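Local coordinates for protein arginase (RocF) (Helicobacter pylori, PDB 4G3H) that probably hydrolyses L-arginine to L-ornithine and urea, the work of a manganese-dependent arginase that carries two metal ions in each subunit, at residues A[178-183]-A[217-222]; A[211-216]-A[263-268]. All blocks are in the same frame, centred on the assembly; numbering follows the deposited sequence.

Contact 1. Residues A[178-183]-A[217-222]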
ATOM      1  N   CYS A 178      -7.427  -4.539  13.445  1.00 26.04           N
ATOM      2  CA  CYS A 178      -6.206  -3.743  13.422  1.00 24.33           C
ATOM      3  C   CYS A 178      -5.880  -3.223  12.016  1.00 24.38           C
ATOM      4  O   CYS A 178      -4.777  -2.733  11.746  1.00 24.32           O
ATOM      5  CB  CYS A 178      -5.053  -4.564  13.997  1.00 29.27           C
ATOM      6  SG  CYS A 178      -5.321  -4.953  15.757  1.00 33.86           S
ATOM      7  N   LEU A 179      -6.856  -3.348  11.122  1.00 27.19           N
ATOM      8  CA  LEU A 179      -6.745  -2.852   9.759  1.00 25.13           C
ATOM      9  C   LEU A 179      -7.604  -1.604   9.835  1.00 26.13           C
ATOM     10  O   LEU A 179      -8.778  -1.683  10.195  1.00 27.82           O
ATOM     11  CB  LEU A 179      -7.345  -3.853   8.761  1.00 18.69           C
ATOM     12  CG  LEU A 179      -7.847  -3.316   7.408  1.00 17.53           C
ATOM     13  CD1 LEU A 179      -6.718  -2.654   6.626  1.00 15.68           C
ATOM     14  CD2 LEU A 179      -8.440  -4.465   6.600  1.00 18.08           C
ATOM     15  N   VAL A 180      -7.021  -0.449   9.531  1.00 23.36           N
ATOM     16  CA  VAL A 180      -7.773   0.794   9.601  1.00 22.42           C
ATOM     17  C   VAL A 180      -7.881   1.466   8.238  1.00 21.64           C
ATOM     18  O   VAL A 180      -6.881   1.890   7.650  1.00 22.33           O
ATOM     19  CB  VAL A 180      -7.128   1.775  10.608  1.00 26.08           C
ATOM     20  CG1 VAL A 180      -8.015   3.006  10.781  1.00 25.73           C
ATOM     21  CG2 VAL A 180      -6.910   1.078  11.949  1.00 25.28           C
ATOM     22  N   TYR A 181      -9.108   1.558   7.741  1.00 19.86           N
ATOM     23  CA  TYR A 181      -9.374   2.168   6.444  1.00 20.55           C
ATOM     24  C   TYR A 181      -9.579   3.674   6.554  1.00 20.14           C
ATOM     25  O   TYR A 181     -10.260   4.148   7.458  1.00 21.48           O
ATOM     26  CB  TYR A 181     -10.630   1.559   5.821  1.00 21.06           C
ATOM     27  CG  TYR A 181     -10.453   0.207   5.171  1.00 21.62           C
ATOM     28  CD1 TYR A 181      -9.515   0.016   4.149  1.00 18.53           C
ATOM     29  CD2 TYR A 181     -11.295  -0.859   5.506  1.00 20.07           C
ATOM     30  CE1 TYR A 181      -9.429  -1.201   3.468  1.00 19.54           C
ATOM     31  CE2 TYR A 181     -11.220  -2.072   4.839  1.00 20.74           C
ATOM     32  CZ  TYR A 181     -10.289  -2.240   3.815  1.00 23.33           C
ATOM     33  OH  TYR A 181     -10.254  -3.431   3.118  1.00 20.79           O
ATOM     34  N   PHE A 182      -9.005   4.417   5.616  1.00 20.29           N
ATOM     35  CA  PHE A 182      -9.143   5.870   5.591  1.00 21.22           C
ATOM     36  C   PHE A 182      -9.603   6.315   4.208  1.00 20.38           C
ATOM     37  O   PHE A 182      -8.935   6.033   3.213  1.00 20.02           O
ATOM     38  CB  PHE A 182      -7.801   6.543   5.907  1.00 23.36           C
ATOM     39  CG  PHE A 182      -7.293   6.277   7.300  1.00 23.55           C
ATOM     40  CD1 PHE A 182      -7.678   7.094   8.363  1.00 22.37           C
ATOM     41  CD2 PHE A 182      -6.430   5.211   7.549  1.00 21.70           C
ATOM     42  CE1 PHE A 182      -7.208   6.854   9.655  1.00 21.10           C
ATOM     43  CE2 PHE A 182      -5.956   4.962   8.838  1.00 22.79           C
ATOM     44  CZ  PHE A 182      -6.346   5.787   9.893  1.00 22.61           C
ATOM     45  N   GLY A 183     -10.743   7.000   4.152  1.00 21.85           N
ATOM     46  CA  GLY A 183     -11.263   7.504   2.889  1.00 19.69           C
ATOM     47  C   GLY A 183     -11.961   6.526   1.956  1.00 20.62           C
ATOM     48  O   GLY A 183     -12.303   6.888   0.826  1.00 21.45           O
ATOM     49  N   GLN A 217      -7.276   9.621  17.053  1.00 29.92           N
ATOM     50  CA  GLN A 217      -7.399   9.111  18.414  1.00 29.81           C
ATOM     51  C   GLN A 217      -8.062   7.735  18.415  1.00 30.54           C
ATOM     52  O   GLN A 217      -7.626   6.820  19.123  1.00 30.08           O
ATOM     53  CB  GLN A 217      -8.202  10.101  19.262  1.00 39.15           C
ATOM     54  CG  GLN A 217      -8.087   9.893  20.763  1.00 39.93           C
ATOM     55  CD  GLN A 217      -6.648   9.795  21.222  1.00 42.76           C
ATOM     56  OE1 GLN A 217      -5.785  10.558  20.780  1.00 44.46           O
ATOM     57  NE2 GLN A 217      -6.379   8.853  22.118  1.00 46.10           N
ATOM     58  N   LYS A 218      -9.120   7.589  17.621  1.00 32.63           N
ATOM     59  CA  LYS A 218      -9.816   6.311  17.528  1.00 33.10           C
ATOM     60  C   LYS A 218      -8.914   5.285  16.842  1.00 33.11           C
ATOM     61  O   LYS A 218      -9.054   4.080  17.065  1.00 33.25           O
ATOM     62  CB  LYS A 218     -11.122   6.457  16.744  1.00 37.79           C
ATOM     63  CG  LYS A 218     -12.214   7.257  17.448  1.00 39.83           C
ATOM     64  CD  LYS A 218     -13.486   7.277  16.608  1.00 44.70           C
ATOM     65  CE  LYS A 218     -14.548   8.213  17.180  1.00 49.32           C
ATOM     66  NZ  LYS A 218     -15.747   8.341  16.287  1.00 50.61           N
ATOM     67  N   THR A 219      -7.994   5.767  16.004  1.00 30.01           N
ATOM     68  CA  THR A 219      -7.061   4.876  15.309  1.00 29.61           C
ATOM     69  C   THR A 219      -6.086   4.291  16.330  1.00 28.84           C
ATOM     70  O   THR A 219      -5.756   3.104  16.272  1.00 28.68           O
ATOM     71  CB  THR A 219      -6.263   5.621  14.211  1.00 26.19           C
ATOM     72  OG1 THR A 219      -7.159   6.044  13.175  1.00 24.24           O
ATOM     73  CG2 THR A 219      -5.200   4.706  13.608  1.00 25.71           C
ATOM     74  N   LYS A 220      -5.637   5.130  17.264  1.00 28.78           N
ATOM     75  CA  LYS A 220      -4.715   4.707  18.323  1.00 28.98           C
ATOM     76  C   LYS A 220      -5.364   3.620  19.163  1.00 29.75           C
ATOM     77  O   LYS A 220      -4.728   2.632  19.524  1.00 29.61           O
ATOM     78  CB  LYS A 220      -4.370   5.879  19.237  1.00 27.83           C
ATOM     79  CG  LYS A 220      -3.530   6.958  18.598  1.00 30.52           C
ATOM     80  CD  LYS A 220      -3.355   8.116  19.557  1.00 31.73           C
ATOM     81  CE  LYS A 220      -2.386   9.150  19.018  1.00 35.47           C
ATOM     82  NZ  LYS A 220      -2.334  10.350  19.907  1.00 38.15           N
ATOM     83  N   GLU A 221      -6.638   3.820  19.476  1.00 31.80           N
ATOM     84  CA  GLU A 221      -7.396   2.867  20.270  1.00 32.62           C
ATOM     85  C   GLU A 221      -7.399   1.504  19.598  1.00 32.00           C
ATOM     86  O   GLU A 221      -7.100   0.496  20.234  1.00 31.88           O
ATOM     87  CB  GLU A 221      -8.825   3.381  20.466  1.00 46.99           C
ATOM     88  CG  GLU A 221      -8.877   4.689  21.247  1.00 52.66           C
ATOM     89  CD  GLU A 221     -10.268   5.301  21.325  1.00 57.94           C
ATOM     90  OE1 GLU A 221     -10.416   6.334  22.016  1.00 60.35           O
ATOM     91  OE2 GLU A 221     -11.209   4.763  20.698  1.00 59.80           O
ATOM     92  N   SER A 222      -7.715   1.482  18.307  1.00 33.02           N
ATOM     93  CA  SER A 222      -7.753   0.237  17.540  1.00 32.38           C
ATOM     94  C   SER A 222      -6.386  -0.432  17.429  1.00 32.51           C
ATOM     95  O   SER A 222      -6.288  -1.654  17.325  1.00 33.46           O
ATOM     96  CB  SER A 222      -8.273   0.498  16.123  1.00 31.22           C
ATOM     97  OG  SER A 222      -9.624   0.926  16.124  1.00 33.19           O
TER
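The hydroxyl of Thr219 meets the edge of the Phe182 ring: OG1 of Thr219 lies 3.4 Å from CZ and 3.6 Å from CE1 of Phe182, near the ring plane, so the oxygen faces C-H groups and not the pi cloud. The polar need of this buried hydroxyl is met one turn back in its own helix, by a hydrogen bond between OG1 and the carbonyl oxygen of Val215. Thr219 holds OG1 opposite its carbonyl carbon and beside its backbone N (chi1 -66°), which brings the oxygen to the ring while the other branch, CG2, also meets the phenyl tip, 4.0 Å from CZ of Phe182.

Val180 supplies the next layer of packing. Its CG1, turned away from the backbone N (chi1 -174°), comes within 4.0 Å of Thr219 OG1, and CG2 faces CB of Ser222 at 4.4 Å. Next to Leu179 in the chain, Cys178 brings SG to 3.8 Å from the carbonyl oxygen of Ser222, a van der Waals approach. The two segments share no hydrogen bond; side-chain packing joins them.

The axes of 179-182 and 217-222 run nearly antiparallel, at 161° and 9.5 Å, as expected of a helix laid on a parallel sheet in an alpha/beta fold. Strand 179-182 is bonded through its backbone to strand 110-115 and to 202-203. Phe203 adds to the packing beside Val180 and Thr219, Leu113 touches both Phe182 and Thr219, and Phe182 also reaches Leu262 and Leu266 of helix 256-269.

Contact 2. Residues A[211-216]-A[263-268]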
ATOM      1  N   ASN A 211     -13.448  15.890  11.675  1.00 29.00           N
ATOM      2  CA  ASN A 211     -12.603  15.854  12.859  1.00 26.99           C
ATOM      3  C   ASN A 211     -11.472  14.841  12.690  1.00 26.76           C
ATOM      4  O   ASN A 211     -11.596  13.659  13.043  1.00 25.45           O
ATOM      5  CB  ASN A 211     -13.439  15.503  14.094  1.00 32.27           C
ATOM      6  CG  ASN A 211     -12.765  15.916  15.396  1.00 33.34           C
ATOM      7  OD1 ASN A 211     -11.536  15.874  15.516  1.00 33.42           O
ATOM      8  ND2 ASN A 211     -13.571  16.299  16.385  1.00 32.10           N
ATOM      9  N   MET A 212     -10.366  15.326  12.146  1.00 25.97           N
ATOM     10  CA  MET A 212      -9.193  14.506  11.913  1.00 26.46           C
ATOM     11  C   MET A 212      -8.590  14.055  13.238  1.00 25.02           C
ATOM     12  O   MET A 212      -8.069  12.953  13.344  1.00 23.68           O
ATOM     13  CB  MET A 212      -8.166  15.315  11.126  1.00 28.97           C
ATOM     14  CG  MET A 212      -7.110  14.492  10.442  1.00 30.18           C
ATOM     15  SD  MET A 212      -6.079  15.559   9.437  1.00 32.51           S
ATOM     16  CE  MET A 212      -7.226  15.995   8.115  1.00 26.81           C
ATOM     17  N   GLN A 213      -8.656  14.917  14.247  1.00 28.81           N
ATOM     18  CA  GLN A 213      -8.104  14.591  15.564  1.00 29.78           C
ATOM     19  C   GLN A 213      -8.792  13.368  16.180  1.00 29.06           C
ATOM     20  O   GLN A 213      -8.138  12.490  16.737  1.00 28.30           O
ATOM     21  CB  GLN A 213      -8.241  15.792  16.515  1.00 33.13           C
ATOM     22  CG  GLN A 213      -7.263  16.944  16.254  1.00 36.52           C
ATOM     23  CD  GLN A 213      -7.395  17.533  14.858  1.00 40.89           C
ATOM     24  OE1 GLN A 213      -8.457  18.026  14.473  1.00 43.81           O
ATOM     25  NE2 GLN A 213      -6.310  17.484  14.091  1.00 41.90           N
ATOM     26  N   GLU A 214     -10.114  13.309  16.082  1.00 27.01           N
ATOM     27  CA  GLU A 214     -10.837  12.184  16.646  1.00 28.15           C
ATOM     28  C   GLU A 214     -10.513  10.924  15.854  1.00 25.84           C
ATOM     29  O   GLU A 214     -10.335   9.853  16.426  1.00 26.71           O
ATOM     30  CB  GLU A 214     -12.340  12.444  16.626  1.00 39.76           C
ATOM     31  CG  GLU A 214     -13.129  11.406  17.395  1.00 46.67           C
ATOM     32  CD  GLU A 214     -14.616  11.676  17.379  1.00 50.50           C
ATOM     33  OE1 GLU A 214     -15.219  11.637  16.284  1.00 54.28           O
ATOM     34  OE2 GLU A 214     -15.182  11.931  18.460  1.00 53.42           O
ATOM     35  N   VAL A 215     -10.432  11.056  14.535  1.00 20.95           N
ATOM     36  CA  VAL A 215     -10.107   9.918  13.683  1.00 21.03           C
ATOM     37  C   VAL A 215      -8.785   9.308  14.137  1.00 19.79           C
ATOM     38  O   VAL A 215      -8.690   8.105  14.334  1.00 18.72           O
ATOM     39  CB  VAL A 215      -9.994  10.335  12.188  1.00 26.57           C
ATOM     40  CG1 VAL A 215      -9.406   9.192  11.373  1.00 27.60           C
ATOM     41  CG2 VAL A 215     -11.370  10.707  11.643  1.00 25.36           C
ATOM     42  N   VAL A 216      -7.766  10.139  14.326  1.00 24.33           N
ATOM     43  CA  VAL A 216      -6.468   9.634  14.758  1.00 26.86           C
ATOM     44  C   VAL A 216      -6.528   8.997  16.148  1.00 28.59           C
ATOM     45  O   VAL A 216      -5.914   7.954  16.396  1.00 29.03           O
ATOM     46  CB  VAL A 216      -5.410  10.759  14.753  1.00 31.47           C
ATOM     47  CG1 VAL A 216      -4.082  10.239  15.294  1.00 33.53           C
ATOM     48  CG2 VAL A 216      -5.230  11.278  13.337  1.00 33.20           C
ATOM     49  N   LEU A 263      -1.803  12.602   6.819  1.00 21.43           N
ATOM     50  CA  LEU A 263      -0.531  11.892   6.771  1.00 22.85           C
ATOM     51  C   LEU A 263       0.443  12.342   7.853  1.00 21.53           C
ATOM     52  O   LEU A 263       1.052  11.517   8.531  1.00 23.28           O
ATOM     53  CB  LEU A 263       0.126  12.076   5.402  1.00 31.16           C
ATOM     54  CG  LEU A 263      -0.044  10.935   4.403  1.00 33.60           C
ATOM     55  CD1 LEU A 263       0.717  11.279   3.127  1.00 32.92           C
ATOM     56  CD2 LEU A 263       0.479   9.630   5.013  1.00 31.46           C
ATOM     57  N   GLY A 264       0.594  13.653   8.006  1.00 25.00           N
ATOM     58  CA  GLY A 264       1.505  14.181   9.008  1.00 25.11           C
ATOM     59  C   GLY A 264       1.176  13.726  10.418  1.00 25.90           C
ATOM     60  O   GLY A 264       2.071  13.371  11.193  1.00 25.24           O
ATOM     61  N   LEU A 265      -0.113  13.741  10.748  1.00 24.32           N
ATOM     62  CA  LEU A 265      -0.589  13.328  12.066  1.00 24.92           C
ATOM     63  C   LEU A 265      -0.384  11.833  12.299  1.00 24.97           C
ATOM     64  O   LEU A 265       0.052  11.414  13.374  1.00 22.43           O
ATOM     65  CB  LEU A 265      -2.071  13.676  12.208  1.00 35.98           C
ATOM     66  CG  LEU A 265      -2.429  14.962  12.958  1.00 41.18           C
ATOM     67  CD1 LEU A 265      -1.462  16.080  12.621  1.00 42.02           C
ATOM     68  CD2 LEU A 265      -3.860  15.344  12.610  1.00 43.43           C
ATOM     69  N   LEU A 266      -0.703  11.024  11.293  1.00 21.23           N
ATOM     70  CA  LEU A 266      -0.536   9.587  11.426  1.00 22.14           C
ATOM     71  C   LEU A 266       0.940   9.224  11.578  1.00 22.52           C
ATOM     72  O   LEU A 266       1.293   8.359  12.383  1.00 20.48           O
ATOM     73  CB  LEU A 266      -1.117   8.858  10.208  1.00 20.77           C
ATOM     74  CG  LEU A 266      -2.637   8.774  10.033  1.00 18.72           C
ATOM     75  CD1 LEU A 266      -2.926   7.973   8.784  1.00 16.95           C
ATOM     76  CD2 LEU A 266      -3.289   8.108  11.234  1.00 17.03           C
ATOM     77  N   LEU A 267       1.797   9.876  10.797  1.00 24.64           N
ATOM     78  CA  LEU A 267       3.224   9.592  10.856  1.00 27.30           C
ATOM     79  C   LEU A 267       3.809   9.980  12.211  1.00 28.61           C
ATOM     80  O   LEU A 267       4.651   9.270  12.763  1.00 30.27           O
ATOM     81  CB  LEU A 267       3.969  10.332   9.740  1.00 25.59           C
ATOM     82  CG  LEU A 267       3.606   9.914   8.309  1.00 28.08           C
ATOM     83  CD1 LEU A 267       4.409  10.726   7.304  1.00 25.01           C
ATOM     84  CD2 LEU A 267       3.876   8.427   8.136  1.00 28.18           C
ATOM     85  N   GLU A 268       3.358  11.105  12.747  1.00 22.56           N
ATOM     86  CA  GLU A 268       3.850  11.564  14.035  1.00 26.00           C
ATOM     87  C   GLU A 268       3.256  10.725  15.171  1.00 24.62           C
ATOM     88  O   GLU A 268       3.955  10.366  16.116  1.00 24.36           O
ATOM     89  CB  GLU A 268       3.497  13.039  14.226  1.00 55.23           C
ATOM     90  CG  GLU A 268       4.346  13.758  15.259  1.00 62.41           C
ATOM     91  CD  GLU A 268       5.823  13.738  14.915  1.00 65.48           C
ATOM     92  OE1 GLU A 268       6.172  14.050  13.754  1.00 67.58           O
ATOM     93  OE2 GLU A 268       6.634  13.417  15.810  1.00 67.00           O
TER
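Three residues of 212-216, Met212, Gln213 and Val216, converge on Leu265. Its CD2 branch lies 3.9 Å from SD and 4.0 Å from CG of Met212, whose chain leaves with CG opposite the backbone N (chi1 -162°). One turn further on, CG2 of Val216 packs on CB of Leu265 at 4.1 Å, the two side chains meeting nearly perpendicular. The same methyl of Val216 stands 4.3 Å from CD2 of Leu266, so it touches two consecutive residues of the facing helix.

The amide end of Gln213 makes a mixed contact at the exposed margin: its NE2 is 3.6 Å from CD2 of Leu265. No hydrogen bond crosses between the segments.

The capping hydrogen bond is internal to 211-216. Asn211 is the N-cap: Glu214 N donates to Asn211 OD1 at 3.0 Å with an N-H...O angle of 154°, the donor standing above the carbonyl plane. This bond occupies an amide of the first turn, between the packing residues Gln213 and Val216.

The helical segments 212-216 and 263-268 run in the same general direction, crossing at -32° with axes 10.6 Å apart: two neighbouring helices of the alpha/beta fold that meet over Phe182 of the sheet, which Val215 and Leu266 both touch. Met212 also touches Gln261 and Leu262, and Val216 touches Ser269, which spreads the interface along helix 256-269. Beyond it, Leu263 and Leu267 pack on helix 293-309.

From the N terminus, strand 179-182 comes first, then helix 212-223, then helix 256-269. Contact 1 closes a loop of 33 residues, mostly helical, that includes edge strand 202-203; contact 2 closes one of 46 residues that includes strand 228-234. The segments alternate along the chain, 178-183, 211-216, 217-222, 263-268, so the two loops cross. Both contacts use helix 212-223, residues 212-216 for helix 256-269 and residues 219 and 222 for strand 179-182. Their centres are 10 Å apart and they touch directly: CE1 of Phe182 lies 3.6 Å from CG1 of Val215. The strand and the two helices thus meet in one packed cluster, with Phe182 touching both helices.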